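Local coordinates for protein anopheles gambiae adenosine kinase (PDB 3LOO) that catalyses phosphoryl transfer from ATP to adenosine to give AMP and ADP, as an adenosine kinase of the pfkB carbohydrate kinase family, at residues M65-E68 with L69-Y73; F185-T188 with V189-S193; A344-I347 with I348-G352. All coordinates share one frame; numbering follows the deposited sequence.

Interaction 1. Residues M65-E68 with L69-Y73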
loop_
_atom_site.group_PDB
_atom_site.type_symbol
_atom_site.label_atom_id
_atom_site.label_comp_id
_atom_site.label_asym_id
_atom_site.label_seq_id
_atom_site.Cartn_x
_atom_site.Cartn_y
_atom_site.Cartn_z
ATOM N N MET A 65 3.007 22.812 7.652
ATOM C CA MET A 65 1.679 22.260 7.934
ATOM C C MET A 65 1.663 21.213 9.063
ATOM O O MET A 65 0.682 21.125 9.828
ATOM C CB MET A 65 1.090 21.683 6.653
ATOM C CG MET A 65 -0.342 21.256 6.769
ATOM S SD MET A 65 -0.953 20.456 5.271
ATOM C CE MET A 65 0.408 19.320 4.855
ATOM N N TYR A 66 2.737 20.416 9.158
ATOM C CA TYR A 66 2.812 19.323 10.165
ATOM C C TYR A 66 2.725 19.863 11.625
ATOM O O TYR A 66 1.828 19.466 12.401
ATOM C CB TYR A 66 4.036 18.414 9.889
ATOM C CG TYR A 66 3.929 17.802 8.488
ATOM C CD1 TYR A 66 3.054 16.742 8.243
ATOM C CD2 TYR A 66 4.619 18.352 7.408
ATOM C CE1 TYR A 66 2.925 16.196 6.968
ATOM C CE2 TYR A 66 4.488 17.827 6.132
ATOM C CZ TYR A 66 3.641 16.751 5.921
ATOM O OH TYR A 66 3.486 16.229 4.682
ATOM N N GLN A 67 3.581 20.824 11.968
ATOM C CA GLN A 67 3.533 21.430 13.309
ATOM C C GLN A 67 2.197 22.134 13.561
ATOM O O GLN A 67 1.665 22.086 14.687
ATOM C CB GLN A 67 4.675 22.422 13.489
ATOM C CG GLN A 67 4.754 23.042 14.870
ATOM C CD GLN A 67 5.727 24.213 14.954
ATOM O OE1 GLN A 67 6.596 24.389 14.095
ATOM N NE2 GLN A 67 5.593 25.015 16.006
ATOM N N GLU A 68 1.658 22.785 12.524
ATOM C CA GLU A 68 0.383 23.457 12.632
ATOM C C GLU A 68 -0.746 22.478 12.936
ATOM O O GLU A 68 -1.627 22.776 13.764
ATOM C CB GLU A 68 0.103 24.263 11.364
ATOM C CG GLU A 68 -1.203 25.015 11.381
ATOM C CD GLU A 68 -1.359 26.004 10.227
ATOM O OE1 GLU A 68 -0.436 26.180 9.378
ATOM O OE2 GLU A 68 -2.435 26.603 10.177
ATOM N N LEU A 69 -0.723 21.309 12.276
ATOM C CA LEU A 69 -1.688 20.243 12.576
ATOM C C LEU A 69 -1.548 19.778 14.039
ATOM O O LEU A 69 -2.540 19.605 14.734
ATOM C CB LEU A 69 -1.527 19.017 11.643
ATOM C CG LEU A 69 -1.802 19.203 10.151
ATOM C CD1 LEU A 69 -1.483 17.910 9.392
ATOM C CD2 LEU A 69 -3.237 19.639 9.909
ATOM N N ILE A 70 -0.317 19.577 14.482
ATOM C CA ILE A 70 -0.078 19.100 15.835
ATOM C C ILE A 70 -0.534 20.178 16.837
ATOM O O ILE A 70 -1.385 19.913 17.667
ATOM C CB ILE A 70 1.406 18.722 16.035
ATOM C CG1 ILE A 70 1.791 17.531 15.154
ATOM C CG2 ILE A 70 1.728 18.448 17.528
ATOM C CD1 ILE A 70 3.282 17.565 14.742
ATOM N N GLU A 71 -0.023 21.399 16.685
ATOM C CA GLU A 71 -0.224 22.480 17.663
ATOM C C GLU A 71 -1.604 23.111 17.671
ATOM O O GLU A 71 -2.099 23.470 18.719
ATOM C CB GLU A 71 0.828 23.582 17.480
ATOM C CG GLU A 71 2.166 23.251 18.113
ATOM C CD GLU A 71 3.260 24.233 17.717
ATOM O OE1 GLU A 71 2.933 25.319 17.175
ATOM O OE2 GLU A 71 4.465 23.911 17.918
ATOM N N LYS A 72 -2.228 23.260 16.518
ATOM C CA LYS A 72 -3.442 24.036 16.432
ATOM C C LYS A 72 -4.662 23.209 16.021
ATOM O O LYS A 72 -5.790 23.643 16.188
ATOM C CB LYS A 72 -3.173 25.256 15.509
ATOM C CG LYS A 72 -4.308 25.752 14.606
ATOM C CD LYS A 72 -3.909 27.047 13.889
ATOM C CE LYS A 72 -4.918 27.460 12.811
ATOM N NZ LYS A 72 -6.334 27.475 13.317
ATOM N N TYR A 73 -4.458 22.016 15.479
ATOM C CA TYR A 73 -5.615 21.184 15.129
ATOM C C TYR A 73 -5.740 19.908 15.934
ATOM O O TYR A 73 -6.589 19.071 15.630
ATOM C CB TYR A 73 -5.687 20.884 13.626
ATOM C CG TYR A 73 -6.006 22.097 12.779
ATOM C CD1 TYR A 73 -7.320 22.403 12.434
ATOM C CD2 TYR A 73 -4.994 22.931 12.334
ATOM C CE1 TYR A 73 -7.617 23.518 11.650
ATOM C CE2 TYR A 73 -5.273 24.038 11.554
ATOM C CZ TYR A 73 -6.581 24.324 11.215
ATOM O OH TYR A 73 -6.830 25.430 10.441
#
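Met-65, Tyr-66, Gln-67 and Glu-68 each pair with the residue four places on in helix 64-73, on the smaller of the enzyme's two sheets, which is consistent with the lid of ribokinase-like (pfkB) kinases. The alpha-helical repeat is evident from Leu-69 N to Met-65 O at 2.8 Å, with matching bonds from Ile-70, Glu-71 and Lys-72 to Tyr-66, Gln-67 and Glu-68. Glu-68 O also receives a weak bond from Tyr-73 N at 3.4 Å, so this carbonyl is shared by two donors.

On the buried side, Leu-69 CG lies 4.2 Å from Met-65 CG. Met-65 CE curls over the rim of one face of the Tyr-66 ring. At the margin of that side, Ile-70 turns its CD1 back to 3.3 Å from Tyr-66 O, because CG1 stands beside the backbone N.

The exposed side is polar. Gln-67 extends with CG anti to its backbone N (chi1 -177°), whereas Glu-71 leans back toward it, and the amide plane stands 79° from the carboxylate. NE2 of Gln-67 faces both oxygens of Glu-71; its 2.9 Å bond to OE1 is weak, and the 2.5 Å spacing to OE2 is too short to be trusted in detail. Glu-68 runs alongside Lys-72 and Tyr-73, its OE2 4.1 Å from Tyr-73 CE2. Lys-72 NZ stays 5.1 Å from Glu-68 OE2, so the opposite charges are not in contact and any attraction is probably weak, while OE1 is engaged by Lys-47 and the Tyr-48 hydroxyl.

The helix packs through Met-65, Tyr-66, Leu-69 and Ile-70 on strands 33-39 and 137-144, at Ile-36, Ala-140 and Leu-142. Tyr-66 OH reaches Cys-151 O on strand 147-153, and Leu-44 of helix 42-47 touches Glu-68, Leu-69 and Tyr-73.

Interaction 2. Residues F185-T188 with V189-S193. With B4P (bis(adenosine)-5'-tetraphosphate), chain D.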
loop_
_atom_site.group_PDB
_atom_site.type_symbol
_atom_site.label_atom_id
_atom_site.label_comp_id
_atom_site.label_asym_id
_atom_site.label_seq_id
_atom_site.Cartn_x
_atom_site.Cartn_y
_atom_site.Cartn_z
ATOM N N PHE A 185 3.763 3.943 -4.301
ATOM C CA PHE A 185 4.431 4.925 -3.428
ATOM C C PHE A 185 5.964 4.724 -3.293
ATOM O O PHE A 185 6.738 5.694 -3.236
ATOM C CB PHE A 185 3.810 4.861 -2.028
ATOM C CG PHE A 185 2.407 5.425 -1.933
ATOM C CD1 PHE A 185 2.064 6.639 -2.568
ATOM C CD2 PHE A 185 1.450 4.780 -1.147
ATOM C CE1 PHE A 185 0.801 7.195 -2.427
ATOM C CE2 PHE A 185 0.143 5.312 -1.005
ATOM C CZ PHE A 185 -0.175 6.540 -1.658
ATOM N N PHE A 186 6.382 3.457 -3.199
ATOM C CA PHE A 186 7.798 3.114 -3.035
ATOM C C PHE A 186 8.635 3.458 -4.272
ATOM O O PHE A 186 9.865 3.568 -4.173
ATOM C CB PHE A 186 7.956 1.612 -2.633
ATOM C CG PHE A 186 9.374 1.184 -2.268
ATOM C CD1 PHE A 186 9.952 1.539 -1.048
ATOM C CD2 PHE A 186 10.102 0.363 -3.127
ATOM C CE1 PHE A 186 11.239 1.112 -0.681
ATOM C CE2 PHE A 186 11.382 -0.078 -2.786
ATOM C CZ PHE A 186 11.960 0.290 -1.557
ATOM N N PHE A 187 7.988 3.626 -5.425
ATOM C CA PHE A 187 8.712 4.076 -6.651
ATOM C C PHE A 187 9.382 5.443 -6.497
ATOM O O PHE A 187 10.442 5.698 -7.106
ATOM C CB PHE A 187 7.807 4.104 -7.877
ATOM C CG PHE A 187 7.315 2.754 -8.327
ATOM C CD1 PHE A 187 7.354 1.625 -7.485
ATOM C CD2 PHE A 187 6.745 2.630 -9.584
ATOM C CE1 PHE A 187 6.849 0.409 -7.928
ATOM C CE2 PHE A 187 6.250 1.423 -10.019
ATOM C CZ PHE A 187 6.292 0.315 -9.191
ATOM N N THR A 188 8.791 6.311 -5.669
ATOM C CA THR A 188 9.386 7.623 -5.353
ATOM C C THR A 188 10.764 7.400 -4.758
ATOM O O THR A 188 11.712 8.159 -5.014
ATOM C CB THR A 188 8.525 8.408 -4.314
ATOM O OG1 THR A 188 7.200 8.519 -4.804
ATOM C CG2 THR A 188 9.097 9.819 -4.020
ATOM N N VAL A 189 10.887 6.322 -3.982
ATOM C CA VAL A 189 12.071 6.137 -3.169
ATOM C C VAL A 189 13.104 5.203 -3.806
ATOM O O VAL A 189 14.289 5.491 -3.750
ATOM C CB VAL A 189 11.685 5.650 -1.750
ATOM C CG1 VAL A 189 12.883 5.251 -0.993
ATOM C CG2 VAL A 189 10.897 6.769 -1.017
ATOM N N SER A 190 12.664 4.069 -4.352
ATOM C CA SER A 190 13.614 3.116 -4.921
ATOM C C SER A 190 12.932 2.199 -5.890
ATOM O O SER A 190 12.692 1.010 -5.580
ATOM C CB SER A 190 14.291 2.267 -3.810
ATOM O OG SER A 190 15.478 1.654 -4.319
ATOM N N PHE A 191 12.609 2.730 -7.063
ATOM C CA PHE A 191 12.053 1.896 -8.112
ATOM C C PHE A 191 13.009 0.739 -8.446
ATOM O O PHE A 191 12.577 -0.352 -8.813
ATOM C CB PHE A 191 11.732 2.699 -9.396
ATOM C CG PHE A 191 11.352 1.823 -10.554
ATOM C CD1 PHE A 191 10.134 1.142 -10.556
ATOM C CD2 PHE A 191 12.226 1.646 -11.635
ATOM C CE1 PHE A 191 9.794 0.311 -11.593
ATOM C CE2 PHE A 191 11.878 0.814 -12.700
ATOM C CZ PHE A 191 10.674 0.150 -12.678
ATOM N N GLU A 192 14.302 1.031 -8.380
ATOM C CA GLU A 192 15.367 0.096 -8.745
ATOM C C GLU A 192 15.290 -1.166 -7.825
ATOM O O GLU A 192 15.467 -2.292 -8.284
ATOM C CB GLU A 192 16.662 0.865 -8.542
ATOM C CG GLU A 192 17.955 0.289 -9.010
ATOM C CD GLU A 192 19.101 0.760 -8.101
ATOM O OE1 GLU A 192 18.962 1.814 -7.430
ATOM O OE2 GLU A 192 20.129 0.050 -8.015
ATOM N N SER A 193 14.982 -0.962 -6.541
ATOM C CA SER A 193 14.799 -2.089 -5.603
ATOM C C SER A 193 13.540 -2.872 -5.944
ATOM O O SER A 193 13.576 -4.099 -5.966
ATOM C CB SER A 193 14.709 -1.622 -4.145
ATOM O OG SER A 193 15.896 -1.049 -3.691
HETATM P PA B4P D . -6.321 6.222 2.312
HETATM O O1A B4P D . -7.063 6.351 3.634
HETATM O O2A B4P D . -6.250 7.460 1.420
HETATM O O3A B4P D . -7.166 5.167 1.446
HETATM P PB B4P D . -6.506 3.827 0.890
HETATM O O1B B4P D . -6.183 2.851 2.024
HETATM O O2B B4P D . -5.475 4.088 -0.195
HETATM O O3B B4P D . -8.027 3.495 0.307
HETATM P PG B4P D . -8.471 3.269 -1.225
HETATM O O1G B4P D . -8.977 4.520 -1.859
HETATM O O2G B4P D . -7.293 2.623 -1.926
HETATM O O3G B4P D . -9.650 2.188 -1.135
HETATM P PD B4P D . -11.236 2.327 -1.393
HETATM O O1D B4P D . -11.676 3.640 -0.858
HETATM O O2D B4P D . -11.623 1.905 -2.782
HETATM O O5E B4P D . -4.844 5.587 2.551
HETATM C C5E B4P D . -4.216 6.154 3.679
HETATM C C4E B4P D . -2.779 5.757 3.857
HETATM O O4E B4P D . -1.960 6.105 2.740
HETATM C C3E B4P D . -2.219 6.559 4.999
HETATM O O3E B4P D . -2.143 5.632 6.100
HETATM C C2E B4P D . -0.822 6.971 4.546
HETATM O O2E B4P D . 0.229 6.669 5.472
HETATM C C1E B4P D . -0.642 6.241 3.202
HETATM N N9A B4P D . 0.140 7.082 2.278
HETATM C C8A B4P D . -0.206 8.281 1.725
HETATM N N7A B4P D . 0.832 8.699 0.942
HETATM C C5A B4P D . 1.847 7.788 1.025
HETATM C C6A B4P D . 3.125 7.665 0.455
HETATM N N6A B4P D . 3.670 8.611 -0.370
HETATM N N1A B4P D . 3.885 6.588 0.777
HETATM C C2A B4P D . 3.411 5.610 1.590
HETATM N N3A B4P D . 2.187 5.699 2.135
HETATM C C4A B4P D . 1.390 6.765 1.860
HETATM O O5F B4P D . -11.732 1.221 -0.344
HETATM C C5F B4P D . -11.131 -0.066 -0.265
HETATM C C4F B4P D . -12.138 -0.970 0.445
HETATM O O4F B4P D . -12.645 -0.368 1.650
HETATM C C3F B4P D . -13.389 -1.158 -0.394
HETATM O O3F B4P D . -13.151 -2.142 -1.392
HETATM C C2F B4P D . -14.413 -1.572 0.644
HETATM O O2F B4P D . -14.301 -2.981 0.930
HETATM C C1F B4P D . -14.018 -0.720 1.864
HETATM N N9B B4P D . -14.841 0.530 1.822
HETATM C C8B B4P D . -14.424 1.740 1.397
HETATM N N7B B4P D . -15.422 2.653 1.475
HETATM C C5B B4P D . -16.522 2.039 1.957
HETATM C C6B B4P D . -17.830 2.422 2.241
HETATM N N6B B4P D . -18.200 3.711 2.033
HETATM N N1B B4P D . -18.713 1.504 2.743
HETATM C C2B B4P D . -18.346 0.216 2.955
HETATM N N3B B4P D . -17.084 -0.220 2.683
HETATM C C4B B4P D . -16.140 0.636 2.180
HETATM O O HOH W 1 13.162 5.531 -7.307
#
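Phe-187 and Phe-191 form a T-shaped pair: the edge of Phe-191 meets the face of Phe-187 with planes at 67° and centroids 5.1 Å apart. Phe-191 CD1 is the atom presented, sitting over the centre of the Phe-187 ring. Phe-186 makes a different aromatic contact. With CG anti to its backbone N (chi1 -173°), it swings its ring toward the next turn, where Ser-193 CB meets the ring edge in plane and Phe-186 CE2 comes 3.3 Å from Ser-190 O. Phe-160 adds an edge-to-face partner to that ring.

Backbone hydrogen bonds converge on Phe-186 O. Ser-190 N approaches almost straight at 2.8 Å, whereas Val-189 N, at 2.9 Å, comes from above the carbonyl plane. These bonds open helix 187-203, the helix of a beta-alpha-beta unit between strands 179-183 and 207-211. Here the helix is kinked: Ser-190 departs from helical backbone angles, and the N atoms of Glu-192 and Ser-193 have no bond to the turn before. Phe-187 O and Phe-191 N are not bonded directly; a water bridges them, donating to the carbonyl and accepting from the N-H.

Two hydroxyl bonds flank the kink. Ser-190 OG and Ser-193 OG are hydrogen-bonded at 2.8 Å, linking the two sides of the distorted turn, and Thr-188 OG1 bonds to Tyr-221 OH of the same chain.

Ligand contact falls to Phe-185, whose ring face lies against one adenine of the bound dinucleotide, with B4P C5A 3.4 Å from its plane and over its centre. This is probably the adenosine site; hydrogen bonds to the ligand come from other residues, among them Asn-31 and Asp-35.

Interaction 3. Residues A344-I347 with I348-G352. With B4P (bis(adenosine)-5'-tetraphosphate), chain D.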
loop_
_atom_site.group_PDB
_atom_site.type_symbol
_atom_site.label_atom_id
_atom_site.label_comp_id
_atom_site.label_asym_id
_atom_site.label_seq_id
_atom_site.Cartn_x
_atom_site.Cartn_y
_atom_site.Cartn_z
ATOM N N ALA A 344 -11.335 -4.461 5.573
ATOM C CA ALA A 344 -11.566 -3.050 5.350
ATOM C C ALA A 344 -12.755 -2.568 6.198
ATOM O O ALA A 344 -12.681 -1.535 6.852
ATOM C CB ALA A 344 -11.811 -2.794 3.891
ATOM N N ARG A 345 -13.830 -3.348 6.221
ATOM C CA ARG A 345 -15.024 -2.955 6.968
ATOM C C ARG A 345 -14.812 -2.936 8.502
ATOM O O ARG A 345 -15.347 -2.055 9.184
ATOM C CB ARG A 345 -16.234 -3.799 6.536
ATOM C CG ARG A 345 -16.598 -3.590 5.024
ATOM C CD ARG A 345 -17.942 -4.263 4.579
ATOM N NE ARG A 345 -19.093 -3.738 5.322
ATOM C CZ ARG A 345 -19.582 -4.280 6.442
ATOM N NH1 ARG A 345 -19.035 -5.375 6.955
ATOM N NH2 ARG A 345 -20.629 -3.732 7.049
ATOM N N GLU A 346 -14.008 -3.880 9.018
ATOM C CA GLU A 346 -13.548 -3.867 10.426
ATOM C C GLU A 346 -12.743 -2.614 10.778
ATOM O O GLU A 346 -12.995 -1.970 11.811
ATOM C CB GLU A 346 -12.685 -5.092 10.741
ATOM C CG GLU A 346 -13.392 -6.432 10.732
ATOM C CD GLU A 346 -14.542 -6.509 11.699
ATOM O OE1 GLU A 346 -14.425 -5.998 12.824
ATOM O OE2 GLU A 346 -15.575 -7.087 11.314
ATOM N N ILE A 347 -11.780 -2.279 9.918
ATOM C CA ILE A 347 -10.895 -1.139 10.109
ATOM C C ILE A 347 -11.686 0.180 10.076
ATOM O O ILE A 347 -11.360 1.122 10.814
ATOM C CB ILE A 347 -9.739 -1.166 9.064
ATOM C CG1 ILE A 347 -8.619 -2.125 9.508
ATOM C CG2 ILE A 347 -9.224 0.224 8.697
ATOM C CD1 ILE A 347 -7.815 -1.677 10.728
ATOM N N ILE A 348 -12.722 0.234 9.232
ATOM C CA ILE A 348 -13.610 1.411 9.138
ATOM C C ILE A 348 -14.408 1.586 10.437
ATOM O O ILE A 348 -14.562 2.701 10.926
ATOM C CB ILE A 348 -14.571 1.347 7.891
ATOM C CG1 ILE A 348 -13.761 1.440 6.600
ATOM C CG2 ILE A 348 -15.613 2.488 7.918
ATOM C CD1 ILE A 348 -14.501 1.095 5.327
ATOM N N GLN A 349 -14.906 0.483 10.980
ATOM C CA GLN A 349 -15.585 0.484 12.275
ATOM C C GLN A 349 -14.677 0.903 13.417
ATOM O O GLN A 349 -14.888 1.944 14.021
ATOM C CB GLN A 349 -16.112 -0.903 12.614
ATOM C CG GLN A 349 -17.583 -1.081 12.466
ATOM C CD GLN A 349 -17.956 -1.442 11.073
ATOM O OE1 GLN A 349 -17.805 -0.634 10.157
ATOM N NE2 GLN A 349 -18.432 -2.658 10.886
ATOM N N ARG A 350 -13.653 0.097 13.692
ATOM C CA ARG A 350 -12.963 0.119 14.991
ATOM C C ARG A 350 -11.640 0.870 15.005
ATOM O O ARG A 350 -11.079 1.108 16.074
ATOM C CB ARG A 350 -12.764 -1.314 15.513
ATOM C CG ARG A 350 -13.886 -2.239 15.097
ATOM C CD ARG A 350 -14.286 -3.269 16.145
ATOM N NE ARG A 350 -15.735 -3.516 16.090
ATOM C CZ ARG A 350 -16.398 -4.004 15.034
ATOM N NH1 ARG A 350 -15.757 -4.312 13.907
ATOM N NH2 ARG A 350 -17.716 -4.184 15.101
ATOM N N SER A 351 -11.138 1.231 13.823
ATOM C CA SER A 351 -9.874 1.971 13.698
ATOM C C SER A 351 -8.692 1.150 14.283
ATOM O O SER A 351 -8.586 -0.063 14.034
ATOM C CB SER A 351 -10.014 3.353 14.359
ATOM O OG SER A 351 -9.109 4.288 13.811
ATOM N N GLY A 352 -7.817 1.790 15.062
ATOM C CA GLY A 352 -6.698 1.079 15.694
ATOM C C GLY A 352 -7.116 -0.023 16.666
ATOM O O GLY A 352 -6.396 -1.025 16.808
HETATM P PA B4P D . -6.321 6.222 2.312
HETATM O O1A B4P D . -7.063 6.351 3.634
HETATM O O2A B4P D . -6.250 7.460 1.420
HETATM O O3A B4P D . -7.166 5.167 1.446
HETATM P PB B4P D . -6.506 3.827 0.890
HETATM O O1B B4P D . -6.183 2.851 2.024
HETATM O O2B B4P D . -5.475 4.088 -0.195
HETATM O O3B B4P D . -8.027 3.495 0.307
HETATM P PG B4P D . -8.471 3.269 -1.225
HETATM O O1G B4P D . -8.977 4.520 -1.859
HETATM O O2G B4P D . -7.293 2.623 -1.926
HETATM O O3G B4P D . -9.650 2.188 -1.135
HETATM P PD B4P D . -11.236 2.327 -1.393
HETATM O O1D B4P D . -11.676 3.640 -0.858
HETATM O O2D B4P D . -11.623 1.905 -2.782
HETATM O O5E B4P D . -4.844 5.587 2.551
HETATM C C5E B4P D . -4.216 6.154 3.679
HETATM C C4E B4P D . -2.779 5.757 3.857
HETATM O O4E B4P D . -1.960 6.105 2.740
HETATM C C3E B4P D . -2.219 6.559 4.999
HETATM O O3E B4P D . -2.143 5.632 6.100
HETATM C C2E B4P D . -0.822 6.971 4.546
HETATM O O2E B4P D . 0.229 6.669 5.472
HETATM C C1E B4P D . -0.642 6.241 3.202
HETATM N N9A B4P D . 0.140 7.082 2.278
HETATM C C8A B4P D . -0.206 8.281 1.725
HETATM N N7A B4P D . 0.832 8.699 0.942
HETATM C C5A B4P D . 1.847 7.788 1.025
HETATM C C6A B4P D . 3.125 7.665 0.455
HETATM N N6A B4P D . 3.670 8.611 -0.370
HETATM N N1A B4P D . 3.885 6.588 0.777
HETATM C C2A B4P D . 3.411 5.610 1.590
HETATM N N3A B4P D . 2.187 5.699 2.135
HETATM C C4A B4P D . 1.390 6.765 1.860
HETATM O O5F B4P D . -11.732 1.221 -0.344
HETATM C C5F B4P D . -11.131 -0.066 -0.265
HETATM C C4F B4P D . -12.138 -0.970 0.445
HETATM O O4F B4P D . -12.645 -0.368 1.650
HETATM C C3F B4P D . -13.389 -1.158 -0.394
HETATM O O3F B4P D . -13.151 -2.142 -1.392
HETATM C C2F B4P D . -14.413 -1.572 0.644
HETATM O O2F B4P D . -14.301 -2.981 0.930
HETATM C C1F B4P D . -14.018 -0.720 1.864
HETATM N N9B B4P D . -14.841 0.530 1.822
HETATM C C8B B4P D . -14.424 1.740 1.397
HETATM N N7B B4P D . -15.422 2.653 1.475
HETATM C C5B B4P D . -16.522 2.039 1.957
HETATM C C6B B4P D . -17.830 2.422 2.241
HETATM N N6B B4P D . -18.200 3.711 2.033
HETATM N N1B B4P D . -18.713 1.504 2.743
HETATM C C2B B4P D . -18.346 0.216 2.955
HETATM N N3B B4P D . -17.084 -0.220 2.683
HETATM C C4B B4P D . -16.140 0.636 2.180
#
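Glu-346 and Arg-350 bring two flat groups together nearly parallel, the carboxylate and guanidinium planes 13° apart. Glu-346 OE1 meets the guanidinium at its edge, near the plane, through NH1, while Gln-349 CB lies 3.7 Å above one face, offset toward the rim. The pair is a salt bridge, but the modelled 2.4 Å between Glu-346 OE1 and Arg-350 NH1 is too short, so its exact geometry is doubtful. Glu-346 folds back at chi2 (-58°), and Arg-350 bends at chi2 and chi3, which lets the two side chains run side by side, pointing the same way. The Gln-349 amide is less plainly placed: as modelled, its OE1 sits 3.0 Å from Arg-345 O, two acceptors that cannot bond.

All this occupies the last turns of helix 333-350. Three bonds of the four-residue repeat keep it regular, the straightest being Arg-350 N to Glu-346 O at 2.9 Å. A fourth, Ser-351 N to Ile-347 O, is bent, its N-H...O angle 138°, and comes from above the carbonyl plane; Ser-351 then takes positive phi and the chain leaves the helix. Ser-351 O goes on to bond Thr-354 OG1.

One side of the helix, at Ala-344 and Ile-348, one turn apart, meets the ligand. Ala-344 CB lies 3.4 Å from ribose oxygen O4F of B4P. Ile-348 stretches back past Ala-344 O, with CG1 3.2 Å from that oxygen, and sets CD1 over the face of the second purine at its glycosidic nitrogen, 3.6 Å from B4P N9B. This half of the dinucleotide probably marks the ATP site. Arg-345 NE is held by Gln-302 O, and Ile-347 and Ile-348 pack on Ala-318 and Ala-315 of helix 315-328.

All three interactions are local turns of separate helices, and none touches another. Interaction 2 is the buried one, dominated by aromatic rings and a water-bridged kink; interactions 1 and 3 are partly buried, each with an apolar inner side and a polar pair four residues apart outside, Gln with Glu in one and Glu with Arg in the other. Interactions 2 and 3 lie on opposite sides of the chain's centre, with centres 29 Å apart, yet both touch B4P, one at each adenosine half. Residues 65-73 belong instead to the helix on the five-stranded sheet, whereas residues 185-193 follow a strand of the nine-stranded sheet.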